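Long-range contact in CELL division control protein 6 (Pyrobaculum aerophilum, PDB 1FNN), which binds ADP and a magnesium ion as a Cdc6/Cdc18-family AAA+ ATPase and is probably involved in regulating DNA replication: residues A[36-41]-A[66-71]. Residues are numbered along the deposited sequence; the frame is centred on the assembly and turned at random.
Sequences WLRNPG and ELYKDK
The methyl CD1 of L37 lies over one face of the Y68 ring, a CH-pi contact 4.0 Å from CD1 to the ring centroid. A leucine suits this buried place because its branched side chain sets that methyl over the ring face; CB of L37 lies 3.8 Å from Y68 CD1. The main partner of the tyrosine hydroxyl is OD1 of D30, and NH1 of R38 adds a bent hydrogen bond to Y68 OH from the ring's edge (2.9 Å, 131° at the hydrogen), with OH 32° out of the guanidinium plane. The bend at chi3 (-75°) turns the long arginine chain back to that edge, while N35 holds NH2. On the face opposite L37, NZ of K71 lies 3.1 Å above the ring plane near its rim, held by a 2.8 Å bond to L67 O. An alanine in place of Y68 would probably leave L37 CD1 without its ring and both R38 and D30 without their shared hydroxyl. Y68 to K71 form a type I beta turn at the C-terminal side of helix 57-68, the helix of the P-loop, and the contact joins this region to helix 23-38, whose chain runs on through a loop to strand 46-50 of the parallel sheet.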
loop_
_atom_site.group_PDB
_atom_site.type_symbol
_atom_site.label_atom_id
_atom_site.label_comp_id
_atom_site.label_asym_id
_atom_site.label_seq_id
_atom_site.Cartn_x
_atom_site.Cartn_y
_atom_site.Cartn_z
ATOM N N TRP A 36 -14.483 -14.580 20.995
ATOM C CA TRP A 36 -15.847 -14.406 20.501
ATOM C C TRP A 36 -16.135 -15.264 19.271
ATOM O O TRP A 36 -17.202 -15.897 19.256
ATOM C CB TRP A 36 -16.159 -12.974 20.219
ATOM C CG TRP A 36 -17.553 -12.552 19.854
ATOM C CD1 TRP A 36 -18.483 -12.079 20.718
ATOM C CD2 TRP A 36 -18.192 -12.549 18.560
ATOM N NE1 TRP A 36 -19.646 -11.787 20.051
ATOM C CE2 TRP A 36 -19.505 -12.062 18.734
ATOM C CE3 TRP A 36 -17.768 -12.916 17.280
ATOM C CZ2 TRP A 36 -20.412 -11.922 17.688
ATOM C CZ3 TRP A 36 -18.674 -12.777 16.237
ATOM C CH2 TRP A 36 -19.956 -12.297 16.431
ATOM N N LEU A 37 -15.166 -15.402 18.347
ATOM C CA LEU A 37 -15.435 -16.284 17.196
ATOM C C LEU A 37 -15.612 -17.747 17.617
ATOM O O LEU A 37 -16.375 -18.528 16.996
ATOM C CB LEU A 37 -14.286 -16.118 16.187
ATOM C CG LEU A 37 -14.316 -14.740 15.459
ATOM C CD1 LEU A 37 -13.039 -14.587 14.614
ATOM C CD2 LEU A 37 -15.559 -14.660 14.581
ATOM N N ARG A 38 -14.822 -18.171 18.603
ATOM C CA ARG A 38 -14.949 -19.570 19.089
ATOM C C ARG A 38 -16.273 -19.768 19.829
ATOM O O ARG A 38 -16.846 -20.862 19.776
ATOM C CB ARG A 38 -13.756 -19.959 19.951
ATOM C CG ARG A 38 -12.464 -20.247 19.183
ATOM C CD ARG A 38 -11.349 -20.721 20.139
ATOM N NE ARG A 38 -10.860 -19.531 20.885
ATOM C CZ ARG A 38 -9.888 -18.751 20.384
ATOM N NH1 ARG A 38 -9.323 -19.011 19.214
ATOM N NH2 ARG A 38 -9.453 -17.684 21.051
ATOM N N ASN A 39 -16.745 -18.819 20.618
ATOM C CA ASN A 39 -17.953 -18.861 21.407
ATOM C C ASN A 39 -18.616 -17.502 21.478
ATOM O O ASN A 39 -18.623 -16.761 22.478
ATOM C CB ASN A 39 -17.721 -19.296 22.866
ATOM C CG ASN A 39 -17.170 -20.692 23.038
ATOM O OD1 ASN A 39 -17.765 -21.679 22.592
ATOM N ND2 ASN A 39 -16.015 -20.791 23.690
ATOM N N PRO A 40 -19.355 -17.130 20.435
ATOM C CA PRO A 40 -19.919 -15.814 20.298
ATOM C C PRO A 40 -21.090 -15.464 21.186
ATOM O O PRO A 40 -21.888 -16.318 21.576
ATOM C CB PRO A 40 -20.445 -15.759 18.850
ATOM C CG PRO A 40 -20.635 -17.207 18.486
ATOM C CD PRO A 40 -19.505 -17.932 19.186
ATOM N N GLY A 41 -21.244 -14.175 21.401
ATOM C CA GLY A 41 -22.419 -13.612 22.033
ATOM C C GLY A 41 -22.285 -13.228 23.494
ATOM O O GLY A 41 -23.271 -12.700 24.015
ATOM N N GLU A 66 -9.677 -16.087 7.314
ATOM C CA GLU A 66 -9.195 -17.311 6.737
ATOM C C GLU A 66 -8.784 -18.272 7.866
ATOM O O GLU A 66 -9.149 -19.460 7.775
ATOM C CB GLU A 66 -8.013 -17.052 5.801
ATOM C CG GLU A 66 -7.418 -18.233 5.060
ATOM C CD GLU A 66 -6.184 -17.656 4.325
ATOM O OE1 GLU A 66 -6.323 -16.866 3.382
ATOM O OE2 GLU A 66 -5.108 -18.042 4.756
ATOM N N LEU A 67 -8.204 -17.769 8.945
ATOM C CA LEU A 67 -7.792 -18.664 10.021
ATOM C C LEU A 67 -8.970 -19.182 10.852
ATOM O O LEU A 67 -8.793 -20.128 11.605
ATOM C CB LEU A 67 -6.816 -17.931 10.931
ATOM C CG LEU A 67 -5.504 -17.511 10.252
ATOM C CD1 LEU A 67 -4.666 -16.614 11.146
ATOM C CD2 LEU A 67 -4.718 -18.738 9.799
ATOM N N TYR A 68 -10.093 -18.474 10.877
ATOM C CA TYR A 68 -11.220 -18.804 11.732
ATOM C C TYR A 68 -12.424 -19.362 10.987
ATOM O O TYR A 68 -13.329 -19.907 11.620
ATOM C CB TYR A 68 -11.705 -17.552 12.484
ATOM C CG TYR A 68 -10.867 -17.398 13.742
ATOM C CD1 TYR A 68 -11.223 -18.064 14.904
ATOM C CD2 TYR A 68 -9.729 -16.597 13.753
ATOM C CE1 TYR A 68 -10.475 -17.944 16.064
ATOM C CE2 TYR A 68 -8.961 -16.467 14.905
ATOM C CZ TYR A 68 -9.341 -17.138 16.050
ATOM O OH TYR A 68 -8.590 -17.011 17.193
ATOM N N LYS A 69 -12.379 -19.359 9.679
ATOM C CA LYS A 69 -13.453 -19.649 8.754
ATOM C C LYS A 69 -14.133 -21.003 9.084
ATOM O O LYS A 69 -15.358 -21.128 9.070
ATOM C CB LYS A 69 -12.779 -19.884 7.390
ATOM C CG LYS A 69 -13.247 -19.151 6.189
ATOM C CD LYS A 69 -12.732 -19.689 4.872
ATOM C CE LYS A 69 -11.335 -20.260 4.846
ATOM N NZ LYS A 69 -11.022 -20.797 3.487
ATOM N N ASP A 70 -13.321 -21.994 9.400
ATOM C CA ASP A 70 -13.912 -23.327 9.629
ATOM C C ASP A 70 -14.133 -23.629 11.092
ATOM O O ASP A 70 -14.356 -24.782 11.446
ATOM C CB ASP A 70 -13.004 -24.365 8.942
ATOM C CG ASP A 70 -13.074 -24.126 7.436
ATOM O OD1 ASP A 70 -14.201 -24.058 6.913
ATOM O OD2 ASP A 70 -12.018 -24.004 6.790
ATOM N N LYS A 71 -13.864 -22.670 11.979
ATOM C CA LYS A 71 -13.864 -22.824 13.410
ATOM C C LYS A 71 -14.846 -21.887 14.095
ATOM O O LYS A 71 -14.709 -21.614 15.295
ATOM C CB LYS A 71 -12.478 -22.489 13.992
ATOM C CG LYS A 71 -11.303 -22.995 13.207
ATOM C CD LYS A 71 -10.021 -23.203 13.974
ATOM C CE LYS A 71 -9.619 -22.036 14.842
ATOM N NZ LYS A 71 -9.731 -20.728 14.148
#